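Local coordinates for PROBABLE CHAIN-FATTY-ACID-CoA LIGASE FADD13 (Mycobacterium tuberculosis, PDB 3T5B), which is probably a ligase of the AMP-binding enzyme family, a member of the ANL clan, at residues M7-A12 against Q34-A39; A58-N63 against V82-R87; P270-F275 against K293-V298. All blocks are in the same frame, centred on the assembly; numbering follows the deposited sequence.

Interaction 1: M7-A12 against Q34-A39; sequences MLRQRA and QMNALA
Leu8 and Asn36 pass flank to flank, each reaching toward the other helix, where segments 7-12 and 34-39 pack as a nearly antiparallel helix pair, the axes of these segments 9.1 Å apart at closest approach and crossing at -146°. They belong to helices 4-14 and 32-48, and the beta hairpin of strands 19-23 and 28-31 comes between them in the chain. Asn36 reaches over to the first helix because its CG stands opposite the backbone N (chi1 -175°), which carries the amide to the backbone of Arg9; Asn36 OD1 rests 3.4 Å from Arg9 CA. No hydrogen bond crosses the contact. The amide is bonded outside the two segments instead, from OD1 to Lys76 NZ and weakly from ND2 to Glu148 OE1, which probably sets its rotation. Leu8 sends its CD1 branch alongside the CB and amide of Asn36 and on toward Ala39, whose CB lies 4.1 Å from Leu8 CD1. This CD1 is modelled only 3.0 Å from Asn36 OD1, and the unstaggered chi2 of -106° makes its exact placement doubtful. Tyr72 of helix 65-77 also packs on Leu8. Ala12 meets the asparagine too, its CB 3.8 Å from Asn36 CB.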
ATOM      1  N   MET A   7     -16.770  -1.280  -0.874  1.00 19.01           N
ATOM      2  CA  MET A   7     -16.423  -1.432   0.525  1.00 17.90           C
ATOM      3  C   MET A   7     -16.327  -0.061   1.179  1.00 18.43           C
ATOM      4  O   MET A   7     -16.672   0.101   2.349  1.00 18.71           O
ATOM      5  CB  MET A   7     -15.093  -2.163   0.670  1.00 16.26           C
ATOM      6  CG  MET A   7     -14.644  -2.306   2.102  1.00 18.10           C
ATOM      7  SD  MET A   7     -12.971  -2.927   2.213  1.00 22.13           S
ATOM      8  CE  MET A   7     -12.025  -1.400   2.073  1.00 20.75           C
ATOM      9  N   LEU A   8     -15.848   0.920   0.419  1.00 18.05           N
ATOM     10  CA  LEU A   8     -15.714   2.279   0.925  1.00 17.93           C
ATOM     11  C   LEU A   8     -17.106   2.827   1.209  1.00 19.45           C
ATOM     12  O   LEU A   8     -17.313   3.536   2.190  1.00 19.00           O
ATOM     13  CB  LEU A   8     -15.015   3.155  -0.110  1.00 19.23           C
ATOM     14  CG  LEU A   8     -14.378   4.470   0.337  1.00 18.65           C
ATOM     15  CD1 LEU A   8     -15.211   5.629  -0.112  1.00 22.18           C
ATOM     16  CD2 LEU A   8     -14.197   4.471   1.837  1.00 16.30           C
ATOM     17  N   ARG A   9     -18.055   2.469   0.349  1.00 17.63           N
ATOM     18  CA  ARG A   9     -19.436   2.907   0.469  1.00 20.16           C
ATOM     19  C   ARG A   9     -20.128   2.277   1.680  1.00 21.99           C
ATOM     20  O   ARG A   9     -20.902   2.933   2.371  1.00 22.29           O
ATOM     21  CB  ARG A   9     -20.205   2.553  -0.802  1.00 17.58           C
ATOM     22  CG  ARG A   9     -21.679   2.880  -0.743  1.00 22.03           C
ATOM     23  CD  ARG A   9     -22.414   2.181  -1.863  1.00 23.80           C
ATOM     24  NE  ARG A   9     -22.393   0.736  -1.668  1.00 29.60           N
ATOM     25  CZ  ARG A   9     -22.576  -0.148  -2.640  1.00 32.15           C
ATOM     26  NH1 ARG A   9     -22.793   0.262  -3.885  1.00 37.17           N
ATOM     27  NH2 ARG A   9     -22.533  -1.443  -2.370  1.00 32.25           N
ATOM     28  N   GLN A  10     -19.852   1.001   1.930  1.00 21.88           N
ATOM     29  CA  GLN A  10     -20.453   0.323   3.069  1.00 21.30           C
ATOM     30  C   GLN A  10     -19.858   0.866   4.367  1.00 20.32           C
ATOM     31  O   GLN A  10     -20.548   0.949   5.381  1.00 21.10           O
ATOM     32  CB  GLN A  10     -20.260  -1.188   2.928  1.00 21.10           C
ATOM     33  CG  GLN A  10     -20.819  -1.664   1.591  1.00 20.75           C
ATOM     34  CD  GLN A  10     -20.453  -3.086   1.220  1.00 19.72           C
ATOM     35  OE1 GLN A  10     -19.305  -3.512   1.366  1.00 19.68           O
ATOM     36  NE2 GLN A  10     -21.429  -3.820   0.710  1.00 16.67           N
ATOM     37  N   ARG A  11     -18.591   1.265   4.328  1.00 18.49           N
ATOM     38  CA  ARG A  11     -17.948   1.836   5.508  1.00 19.39           C
ATOM     39  C   ARG A  11     -18.609   3.182   5.788  1.00 19.19           C
ATOM     40  O   ARG A  11     -18.785   3.574   6.938  1.00 21.50           O
ATOM     41  CB  ARG A  11     -16.458   2.058   5.264  1.00 17.32           C
ATOM     42  CG  ARG A  11     -15.763   2.826   6.381  1.00 19.91           C
ATOM     43  CD  ARG A  11     -15.346   1.914   7.513  1.00 19.40           C
ATOM     44  NE  ARG A  11     -16.449   1.521   8.372  1.00 24.64           N
ATOM     45  CZ  ARG A  11     -16.456   0.426   9.128  1.00 23.42           C
ATOM     46  NH1 ARG A  11     -15.417  -0.397   9.122  1.00 24.92           N
ATOM     47  NH2 ARG A  11     -17.496   0.166   9.907  1.00 24.37           N
ATOM     48  N   ALA A  12     -18.968   3.893   4.725  1.00 19.57           N
ATOM     49  CA  ALA A  12     -19.622   5.186   4.876  1.00 19.69           C
ATOM     50  C   ALA A  12     -21.077   4.974   5.331  1.00 19.47           C
ATOM     51  O   ALA A  12     -21.704   5.886   5.865  1.00 19.56           O
ATOM     52  CB  ALA A  12     -19.563   5.965   3.559  1.00 16.46           C
ATOM     53  N   GLN A  34     -17.873  11.664   3.770  1.00 24.41           N
ATOM     54  CA  GLN A  34     -17.315  12.683   2.883  1.00 25.50           C
ATOM     55  C   GLN A  34     -16.264  12.139   1.927  1.00 23.95           C
ATOM     56  O   GLN A  34     -16.196  12.551   0.771  1.00 23.39           O
ATOM     57  CB  GLN A  34     -16.695  13.815   3.703  1.00 24.53           C
ATOM     58  CG  GLN A  34     -17.653  14.497   4.645  1.00 26.82           C
ATOM     59  CD  GLN A  34     -16.956  15.536   5.493  1.00 29.90           C
ATOM     60  OE1 GLN A  34     -15.945  15.252   6.153  1.00 29.59           O
ATOM     61  NE2 GLN A  34     -17.487  16.747   5.483  1.00 33.38           N
ATOM     62  N   MET A  35     -15.430  11.231   2.422  1.00 23.60           N
ATOM     63  CA  MET A  35     -14.390  10.638   1.596  1.00 24.39           C
ATOM     64  C   MET A  35     -15.033   9.828   0.458  1.00 24.50           C
ATOM     65  O   MET A  35     -14.545   9.842  -0.680  1.00 24.11           O
ATOM     66  CB  MET A  35     -13.488   9.747   2.455  1.00 25.14           C
ATOM     67  CG  MET A  35     -12.331   9.139   1.690  1.00 28.34           C
ATOM     68  SD  MET A  35     -11.158   8.310   2.766  1.00 29.10           S
ATOM     69  CE  MET A  35      -9.878   9.524   2.811  1.00 29.69           C
ATOM     70  N   ASN A  36     -16.136   9.143   0.775  1.00 22.30           N
ATOM     71  CA  ASN A  36     -16.868   8.340  -0.205  1.00 21.62           C
ATOM     72  C   ASN A  36     -17.476   9.277  -1.251  1.00 21.14           C
ATOM     73  O   ASN A  36     -17.437   8.985  -2.452  1.00 21.20           O
ATOM     74  CB  ASN A  36     -17.969   7.521   0.489  1.00 18.53           C
ATOM     75  CG  ASN A  36     -18.689   6.571  -0.463  1.00 18.96           C
ATOM     76  OD1 ASN A  36     -18.081   5.667  -1.050  1.00 16.70           O
ATOM     77  ND2 ASN A  36     -19.992   6.769  -0.615  1.00 16.55           N
ATOM     78  N   ALA A  37     -18.025  10.401  -0.792  1.00 19.73           N
ATOM     79  CA  ALA A  37     -18.613  11.395  -1.688  1.00 19.20           C
ATOM     80  C   ALA A  37     -17.521  11.932  -2.613  1.00 19.66           C
ATOM     81  O   ALA A  37     -17.749  12.133  -3.810  1.00 21.35           O
ATOM     82  CB  ALA A  37     -19.233  12.547  -0.885  1.00 17.91           C
ATOM     83  N   LEU A  38     -16.338  12.174  -2.062  1.00 18.08           N
ATOM     84  CA  LEU A  38     -15.241  12.668  -2.878  1.00 20.56           C
ATOM     85  C   LEU A  38     -14.816  11.568  -3.864  1.00 20.64           C
ATOM     86  O   LEU A  38     -14.432  11.852  -4.996  1.00 21.71           O
ATOM     87  CB  LEU A  38     -14.045  13.054  -2.002  1.00 18.73           C
ATOM     88  CG  LEU A  38     -13.195  14.238  -2.480  1.00 21.24           C
ATOM     89  CD1 LEU A  38     -11.773  14.079  -1.963  1.00 17.24           C
ATOM     90  CD2 LEU A  38     -13.182  14.325  -3.989  1.00 18.57           C
ATOM     91  N   ALA A  39     -14.881  10.313  -3.427  1.00 20.98           N
ATOM     92  CA  ALA A  39     -14.509   9.198  -4.288  1.00 22.60           C
ATOM     93  C   ALA A  39     -15.484   9.130  -5.462  1.00 22.33           C
ATOM     94  O   ALA A  39     -15.078   8.900  -6.604  1.00 22.90           O
ATOM     95  CB  ALA A  39     -14.530   7.888  -3.501  1.00 23.30           C
TER

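Interaction 2: A58-N63 against V82-R87; sequences ALLMPN and VPINTR
Leu59 and its neighbours across the sheet, Val82, Pro83 and Ile84, carry the backbone hydrogen bonds of a parallel strand pair, the two strands of the beta-alpha-beta unit formed by strand 56-60, helix 65-77 and strand 80-83. Leu59 N donates to Val82 O at 3.1 Å, coming from above the carbonyl plane, while Leu59 O takes the N-H of Ile84, with Ile84 N at 2.9 Å and tilted modestly from the plane of the Leu59 carbonyl. Pro83 has no amide hydrogen, but it is flanked by these two bonds, and its CA adds a weaker C-H contact to Leu59 O. Beyond Ile84 the chains separate and a water links them. It accepts from Met61 N (3.1 Å) and lies within donating distance of Leu59 O and of Ile84 O, the latter at 2.8 Å; more acceptors surround it than it has protons, so the sharing is not fixed. On its other edge strand 56-60 bonds to strand 104-107 through Ala58 and Leu60. Apolar contacts accompany these bonds: Leu60 CD2 meets the methyl CG2 of Thr86 at 3.6 Å, and Ala58 CB faces Ile84 CD1 at 4.2 Å. Asn85 turns away, and its OD1 accepts from Arg87 N (2.7 Å), an Asx turn. Direct backbone bonds thus give way to a water bridge where the chains part, which implies that the water supplies a hydrogen-bond partner for Met61 N, and probably for Ile84 O, in place of a direct bond between the two segments.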
ATOM      1  N   ALA A  58      -2.979   6.788 -14.347  1.00 20.60           N
ATOM      2  CA  ALA A  58      -1.756   6.901 -13.565  1.00 22.93           C
ATOM      3  C   ALA A  58      -1.847   8.010 -12.516  1.00 23.46           C
ATOM      4  O   ALA A  58      -2.421   9.059 -12.775  1.00 24.45           O
ATOM      5  CB  ALA A  58      -0.574   7.151 -14.494  1.00 23.81           C
ATOM      6  N   LEU A  59      -1.290   7.762 -11.332  1.00 24.98           N
ATOM      7  CA  LEU A  59      -1.285   8.743 -10.248  1.00 24.88           C
ATOM      8  C   LEU A  59       0.162   9.065  -9.837  1.00 26.32           C
ATOM      9  O   LEU A  59       0.879   8.210  -9.316  1.00 26.09           O
ATOM     10  CB  LEU A  59      -2.069   8.212  -9.040  1.00 24.11           C
ATOM     11  CG  LEU A  59      -3.475   7.687  -9.341  1.00 26.41           C
ATOM     12  CD1 LEU A  59      -4.135   7.175  -8.068  1.00 25.07           C
ATOM     13  CD2 LEU A  59      -4.309   8.794  -9.966  1.00 26.91           C
ATOM     14  N   LEU A  60       0.580  10.303 -10.090  1.00 26.02           N
ATOM     15  CA  LEU A  60       1.928  10.786  -9.775  1.00 26.54           C
ATOM     16  C   LEU A  60       1.721  11.983  -8.856  1.00 26.33           C
ATOM     17  O   LEU A  60       1.661  13.125  -9.323  1.00 27.67           O
ATOM     18  CB  LEU A  60       2.630  11.255 -11.055  1.00 26.55           C
ATOM     19  CG  LEU A  60       3.967  10.655 -11.490  1.00 29.02           C
ATOM     20  CD1 LEU A  60       4.411  11.330 -12.781  1.00 28.36           C
ATOM     21  CD2 LEU A  60       5.012  10.837 -10.409  1.00 27.21           C
ATOM     22  N   MET A  61       1.620  11.741  -7.556  1.00 24.92           N
ATOM     23  CA  MET A  61       1.358  12.841  -6.651  1.00 24.74           C
ATOM     24  C   MET A  61       1.734  12.581  -5.202  1.00 25.79           C
ATOM     25  O   MET A  61       2.041  11.446  -4.822  1.00 26.84           O
ATOM     26  CB  MET A  61      -0.127  13.174  -6.719  1.00 22.49           C
ATOM     27  CG  MET A  61      -1.000  12.035  -6.242  1.00 21.86           C
ATOM     28  SD  MET A  61      -2.728  12.344  -6.563  1.00 27.63           S
ATOM     29  CE  MET A  61      -2.829  11.694  -8.201  1.00 21.32           C
ATOM     30  N   PRO A  62       1.703  13.642  -4.368  1.00 25.19           N
ATOM     31  CA  PRO A  62       2.035  13.523  -2.948  1.00 24.85           C
ATOM     32  C   PRO A  62       0.888  12.792  -2.276  1.00 23.50           C
ATOM     33  O   PRO A  62      -0.222  12.756  -2.806  1.00 23.53           O
ATOM     34  CB  PRO A  62       2.109  14.982  -2.474  1.00 25.54           C
ATOM     35  CG  PRO A  62       2.322  15.778  -3.738  1.00 24.76           C
ATOM     36  CD  PRO A  62       1.437  15.050  -4.714  1.00 25.10           C
ATOM     37  N   ASN A  63       1.149  12.207  -1.115  1.00 22.82           N
ATOM     38  CA  ASN A  63       0.088  11.528  -0.401  1.00 21.71           C
ATOM     39  C   ASN A  63      -0.986  12.573  -0.145  1.00 22.45           C
ATOM     40  O   ASN A  63      -0.674  13.727   0.164  1.00 22.93           O
ATOM     41  CB  ASN A  63       0.613  10.969   0.914  1.00 20.49           C
ATOM     42  CG  ASN A  63       1.507   9.771   0.711  1.00 20.04           C
ATOM     43  OD1 ASN A  63       1.764   9.355  -0.421  1.00 22.23           O
ATOM     44  ND2 ASN A  63       1.987   9.207   1.803  1.00 18.57           N
ATOM     45  N   VAL A  82      -2.576   3.180 -11.492  1.00 16.57           N
ATOM     46  CA  VAL A  82      -1.155   2.901 -11.646  1.00 16.93           C
ATOM     47  C   VAL A  82      -0.382   3.981 -10.889  1.00 18.52           C
ATOM     48  O   VAL A  82       0.025   4.995 -11.461  1.00 15.69           O
ATOM     49  CB  VAL A  82      -0.736   2.928 -13.139  1.00 16.44           C
ATOM     50  CG1 VAL A  82       0.740   2.558 -13.272  1.00 13.35           C
ATOM     51  CG2 VAL A  82      -1.620   1.979 -13.951  1.00 14.22           C
ATOM     52  N   PRO A  83      -0.202   3.786  -9.577  1.00 21.25           N
ATOM     53  CA  PRO A  83       0.522   4.735  -8.725  1.00 21.85           C
ATOM     54  C   PRO A  83       2.004   4.712  -9.037  1.00 22.33           C
ATOM     55  O   PRO A  83       2.604   3.647  -9.132  1.00 23.65           O
ATOM     56  CB  PRO A  83       0.212   4.243  -7.315  1.00 19.78           C
ATOM     57  CG  PRO A  83       0.005   2.790  -7.502  1.00 21.21           C
ATOM     58  CD  PRO A  83      -0.805   2.713  -8.767  1.00 20.95           C
ATOM     59  N   ILE A  84       2.598   5.887  -9.194  1.00 23.31           N
ATOM     60  CA  ILE A  84       4.012   5.943  -9.525  1.00 24.67           C
ATOM     61  C   ILE A  84       4.879   6.701  -8.534  1.00 26.49           C
ATOM     62  O   ILE A  84       4.448   7.671  -7.897  1.00 27.69           O
ATOM     63  CB  ILE A  84       4.211   6.547 -10.922  1.00 23.51           C
ATOM     64  CG1 ILE A  84       3.389   5.753 -11.937  1.00 22.40           C
ATOM     65  CG2 ILE A  84       5.673   6.497 -11.308  1.00 23.22           C
ATOM     66  CD1 ILE A  84       3.414   6.318 -13.319  1.00 21.41           C
ATOM     67  N   ASN A  85       6.110   6.226  -8.405  1.00 27.56           N
ATOM     68  CA  ASN A  85       7.084   6.838  -7.523  1.00 28.59           C
ATOM     69  C   ASN A  85       7.309   8.256  -8.041  1.00 29.70           C
ATOM     70  O   ASN A  85       7.544   8.460  -9.231  1.00 30.04           O
ATOM     71  CB  ASN A  85       8.395   6.051  -7.579  1.00 29.11           C
ATOM     72  CG  ASN A  85       9.342   6.401  -6.444  1.00 31.64           C
ATOM     73  OD1 ASN A  85       9.570   7.574  -6.145  1.00 29.15           O
ATOM     74  ND2 ASN A  85       9.908   5.374  -5.811  1.00 33.13           N
ATOM     75  N   THR A  86       7.229   9.235  -7.150  1.00 29.88           N
ATOM     76  CA  THR A  86       7.428  10.620  -7.532  1.00 30.51           C
ATOM     77  C   THR A  86       8.901  11.001  -7.440  1.00 32.10           C
ATOM     78  O   THR A  86       9.259  12.170  -7.589  1.00 30.60           O
ATOM     79  CB  THR A  86       6.628  11.561  -6.613  1.00 30.17           C
ATOM     80  OG1 THR A  86       6.937  11.265  -5.245  1.00 26.89           O
ATOM     81  CG2 THR A  86       5.135  11.397  -6.851  1.00 26.69           C
ATOM     82  N   ARG A  87       9.754  10.012  -7.202  1.00 34.68           N
ATOM     83  CA  ARG A  87      11.184  10.269  -7.067  1.00 38.75           C
ATOM     84  C   ARG A  87      11.982   9.898  -8.312  1.00 39.96           C
ATOM     85  O   ARG A  87      13.120  10.341  -8.478  1.00 42.04           O
ATOM     86  CB  ARG A  87      11.747   9.500  -5.869  1.00 41.85           C
ATOM     87  CG  ARG A  87      11.008   9.736  -4.562  1.00 48.41           C
ATOM     88  CD  ARG A  87      11.430  11.027  -3.883  1.00 52.92           C
ATOM     89  NE  ARG A  87      11.397  12.168  -4.789  1.00 58.35           N
ATOM     90  CZ  ARG A  87      11.559  13.429  -4.403  1.00 60.24           C
ATOM     91  NH1 ARG A  87      11.760  13.707  -3.120  1.00 61.58           N
ATOM     92  NH2 ARG A  87      11.526  14.409  -5.297  1.00 61.37           N
TER
HETATM   93  O   HOH W   1       2.237   8.879  -6.658  1.00 16.44           O

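Interaction 3: P270-F275 against K293-V298; sequences PDFRYF and KNIEVV
Ile295 lays its CG2 methyl against two phenylalanines at once. It meets the edge of the Phe272 ring, in plane with it, where Phe272 CE2 lies 3.8 Å from Ile295 CG2; Phe275 CD1, approached obliquely, is likewise 3.8 Å from Ile295 CG2. The two rings also touch each other: Phe272 CZ sits 3.6 Å above the plane of the Phe275 ring, over its centre. Phe272 gets there because its CG lies opposite the backbone N (chi1 -159°), swinging the ring toward Ile295. Leu255 and Met258 of helix 252-258 pack on Phe275 as well. Tyr274 and Glu296 occupy the other face of the sheet, where Tyr274 CB lies 3.8 Å from Glu296 CG. Glu296 O accepts from Phe275 N (3.1 Å) in the plane of its carbonyl, and Phe275 O in turn receives Val298 N at 3.2 Å, nearly in line with the C=O bond. A weak bond from Glu296 N to Arg273 O starts the series. Arg273 itself points away, its guanidinium paired with Asp198. Just ahead of the second strand, Asn294 takes a positive phi as the C-prime residue of a Schellman motif ending helix 284-291. Strand 274-277, this helix and strand 296-302 together make a beta-alpha-beta unit, with parallel neighbouring strands in the large mixed sheet.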
ATOM      1  N   PRO A 270      -0.104   7.642  25.695  1.00 36.30           N
ATOM      2  CA  PRO A 270      -0.845   6.477  26.181  1.00 35.05           C
ATOM      3  C   PRO A 270      -1.641   5.742  25.101  1.00 35.26           C
ATOM      4  O   PRO A 270      -1.877   4.538  25.223  1.00 36.34           O
ATOM      5  CB  PRO A 270      -1.740   7.071  27.266  1.00 35.23           C
ATOM      6  CG  PRO A 270      -1.961   8.479  26.790  1.00 34.96           C
ATOM      7  CD  PRO A 270      -0.578   8.874  26.347  1.00 34.87           C
ATOM      8  N   ASP A 271      -2.047   6.455  24.050  1.00 34.36           N
ATOM      9  CA  ASP A 271      -2.820   5.850  22.965  1.00 32.66           C
ATOM     10  C   ASP A 271      -1.983   5.013  22.012  1.00 31.74           C
ATOM     11  O   ASP A 271      -2.488   4.044  21.437  1.00 30.61           O
ATOM     12  CB  ASP A 271      -3.535   6.915  22.135  1.00 33.91           C
ATOM     13  CG  ASP A 271      -4.533   7.708  22.937  1.00 34.99           C
ATOM     14  OD1 ASP A 271      -5.403   7.090  23.580  1.00 34.37           O
ATOM     15  OD2 ASP A 271      -4.454   8.954  22.915  1.00 37.26           O
ATOM     16  N   PHE A 272      -0.717   5.383  21.821  1.00 28.95           N
ATOM     17  CA  PHE A 272       0.122   4.622  20.897  1.00 28.41           C
ATOM     18  C   PHE A 272       0.412   3.212  21.396  1.00 26.26           C
ATOM     19  O   PHE A 272       0.968   3.024  22.474  1.00 26.51           O
ATOM     20  CB  PHE A 272       1.447   5.326  20.607  1.00 26.84           C
ATOM     21  CG  PHE A 272       2.087   4.851  19.334  1.00 26.48           C
ATOM     22  CD1 PHE A 272       1.619   5.304  18.100  1.00 23.85           C
ATOM     23  CD2 PHE A 272       3.097   3.889  19.360  1.00 22.39           C
ATOM     24  CE1 PHE A 272       2.152   4.802  16.902  1.00 26.12           C
ATOM     25  CE2 PHE A 272       3.634   3.383  18.176  1.00 24.55           C
ATOM     26  CZ  PHE A 272       3.160   3.839  16.941  1.00 24.26           C
ATOM     27  N   ARG A 273       0.060   2.220  20.586  1.00 24.42           N
ATOM     28  CA  ARG A 273       0.241   0.826  20.977  1.00 25.50           C
ATOM     29  C   ARG A 273       1.416   0.063  20.371  1.00 23.61           C
ATOM     30  O   ARG A 273       2.050  -0.739  21.057  1.00 25.21           O
ATOM     31  CB  ARG A 273      -1.054   0.055  20.697  1.00 25.05           C
ATOM     32  CG  ARG A 273      -1.920  -0.186  21.917  1.00 27.06           C
ATOM     33  CD  ARG A 273      -3.397  -0.084  21.571  1.00 26.93           C
ATOM     34  NE  ARG A 273      -3.735  -0.826  20.358  1.00 24.64           N
ATOM     35  CZ  ARG A 273      -4.697  -0.459  19.521  1.00 23.19           C
ATOM     36  NH1 ARG A 273      -5.406   0.634  19.775  1.00 20.84           N
ATOM     37  NH2 ARG A 273      -4.944  -1.170  18.431  1.00 23.20           N
ATOM     38  N   TYR A 274       1.705   0.297  19.096  1.00 21.85           N
ATOM     39  CA  TYR A 274       2.793  -0.426  18.450  1.00 21.09           C
ATOM     40  C   TYR A 274       3.112   0.058  17.045  1.00 22.91           C
ATOM     41  O   TYR A 274       2.285   0.696  16.385  1.00 21.53           O
ATOM     42  CB  TYR A 274       2.450  -1.913  18.358  1.00 19.21           C
ATOM     43  CG  TYR A 274       1.211  -2.187  17.532  1.00 16.08           C
ATOM     44  CD1 TYR A 274      -0.058  -2.099  18.092  1.00 15.70           C
ATOM     45  CD2 TYR A 274       1.312  -2.533  16.184  1.00 18.42           C
ATOM     46  CE1 TYR A 274      -1.198  -2.354  17.334  1.00 18.89           C
ATOM     47  CE2 TYR A 274       0.176  -2.790  15.416  1.00 17.87           C
ATOM     48  CZ  TYR A 274      -1.071  -2.701  15.996  1.00 17.50           C
ATOM     49  OH  TYR A 274      -2.198  -2.968  15.253  1.00 20.53           O
ATOM     50  N   PHE A 275       4.318  -0.275  16.593  1.00 22.68           N
ATOM     51  CA  PHE A 275       4.768   0.084  15.261  1.00 24.45           C
ATOM     52  C   PHE A 275       4.717  -1.179  14.419  1.00 26.29           C
ATOM     53  O   PHE A 275       4.918  -2.277  14.936  1.00 26.18           O
ATOM     54  CB  PHE A 275       6.224   0.580  15.272  1.00 25.56           C
ATOM     55  CG  PHE A 275       6.397   2.009  15.722  1.00 26.20           C
ATOM     56  CD1 PHE A 275       6.689   2.309  17.050  1.00 26.47           C
ATOM     57  CD2 PHE A 275       6.299   3.056  14.805  1.00 25.88           C
ATOM     58  CE1 PHE A 275       6.885   3.641  17.457  1.00 27.74           C
ATOM     59  CE2 PHE A 275       6.494   4.386  15.203  1.00 25.36           C
ATOM     60  CZ  PHE A 275       6.787   4.677  16.530  1.00 25.43           C
ATOM     61  N   LYS A 293       9.167   1.771  26.720  1.00 42.25           N
ATOM     62  CA  LYS A 293       8.165   2.833  26.613  1.00 41.78           C
ATOM     63  C   LYS A 293       6.775   2.227  26.424  1.00 40.57           C
ATOM     64  O   LYS A 293       5.836   2.903  25.986  1.00 39.74           O
ATOM     65  CB  LYS A 293       8.491   3.726  25.416  1.00 43.02           C
ATOM     66  CG  LYS A 293       9.716   4.594  25.606  1.00 45.05           C
ATOM     67  CD  LYS A 293       9.433   5.695  26.615  1.00 45.05           C
ATOM     68  CE  LYS A 293      10.587   6.668  26.691  1.00 44.32           C
ATOM     69  NZ  LYS A 293      10.212   7.900  27.431  1.00 46.69           N
ATOM     70  N   ASN A 294       6.664   0.942  26.755  1.00 39.80           N
ATOM     71  CA  ASN A 294       5.425   0.180  26.622  1.00 38.73           C
ATOM     72  C   ASN A 294       4.886   0.225  25.188  1.00 37.43           C
ATOM     73  O   ASN A 294       3.676   0.167  24.951  1.00 36.54           O
ATOM     74  CB  ASN A 294       4.366   0.699  27.596  1.00 40.86           C
ATOM     75  CG  ASN A 294       3.170  -0.231  27.694  1.00 44.60           C
ATOM     76  OD1 ASN A 294       2.166   0.090  28.333  1.00 47.29           O
ATOM     77  ND2 ASN A 294       3.273  -1.394  27.063  1.00 45.02           N
ATOM     78  N   ILE A 295       5.801   0.335  24.233  1.00 35.23           N
ATOM     79  CA  ILE A 295       5.443   0.361  22.824  1.00 33.56           C
ATOM     80  C   ILE A 295       5.994  -0.896  22.190  1.00 33.54           C
ATOM     81  O   ILE A 295       7.205  -1.071  22.140  1.00 35.10           O
ATOM     82  CB  ILE A 295       6.073   1.549  22.101  1.00 30.47           C
ATOM     83  CG1 ILE A 295       5.557   2.858  22.703  1.00 28.90           C
ATOM     84  CG2 ILE A 295       5.777   1.444  20.609  1.00 28.53           C
ATOM     85  CD1 ILE A 295       6.156   4.098  22.080  1.00 26.95           C
ATOM     86  N   GLU A 296       5.130  -1.776  21.704  1.00 32.65           N
ATOM     87  CA  GLU A 296       5.644  -2.989  21.084  1.00 33.61           C
ATOM     88  C   GLU A 296       5.813  -2.848  19.577  1.00 32.59           C
ATOM     89  O   GLU A 296       5.394  -1.853  18.981  1.00 32.45           O
ATOM     90  CB  GLU A 296       4.768  -4.199  21.434  1.00 33.66           C
ATOM     91  CG  GLU A 296       3.277  -3.974  21.384  1.00 37.63           C
ATOM     92  CD  GLU A 296       2.506  -5.166  21.931  1.00 37.97           C
ATOM     93  OE1 GLU A 296       2.652  -5.459  23.135  1.00 37.84           O
ATOM     94  OE2 GLU A 296       1.762  -5.811  21.160  1.00 38.85           O
ATOM     95  N   VAL A 297       6.460  -3.834  18.967  1.00 31.16           N
ATOM     96  CA  VAL A 297       6.700  -3.804  17.531  1.00 30.15           C
ATOM     97  C   VAL A 297       6.493  -5.188  16.912  1.00 31.08           C
ATOM     98  O   VAL A 297       6.856  -6.209  17.498  1.00 32.74           O
ATOM     99  CB  VAL A 297       8.151  -3.330  17.222  1.00 27.97           C
ATOM    100  CG1 VAL A 297       8.342  -3.156  15.726  1.00 28.20           C
ATOM    101  CG2 VAL A 297       8.440  -2.027  17.937  1.00 26.45           C
ATOM    102  N   VAL A 298       5.890  -5.220  15.733  1.00 30.18           N
ATOM    103  CA  VAL A 298       5.680  -6.474  15.034  1.00 29.79           C
ATOM    104  C   VAL A 298       6.301  -6.289  13.666  1.00 29.08           C
ATOM    105  O   VAL A 298       6.174  -5.226  13.057  1.00 28.51           O
ATOM    106  CB  VAL A 298       4.189  -6.814  14.915  1.00 30.09           C
ATOM    107  CG1 VAL A 298       3.636  -7.134  16.303  1.00 32.09           C
ATOM    108  CG2 VAL A 298       3.430  -5.656  14.282  1.00 27.57           C
TER

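How the interactions relate
The three contacts follow one another along the chain without interleaving, and none touches another. Interactions 1 and 2 are neighbours, with centres 22 Å apart and nearest atoms about 10 Å apart. Helix 32-48 of interaction 1 leads on to strand 56-60 of interaction 2, and helix 65-77, which joins the two strands of interaction 2, also packs on Leu8 and Met35. Interaction 3 lies about 30 Å, centre to centre, from both, across the chain's centre from interaction 2. A parallel sheet holds interaction 2, and a separate mixed sheet holds interaction 3 together with the hairpin between the helices of interaction 1. The contacts thus build separate parts of one AMP-binding enzyme region.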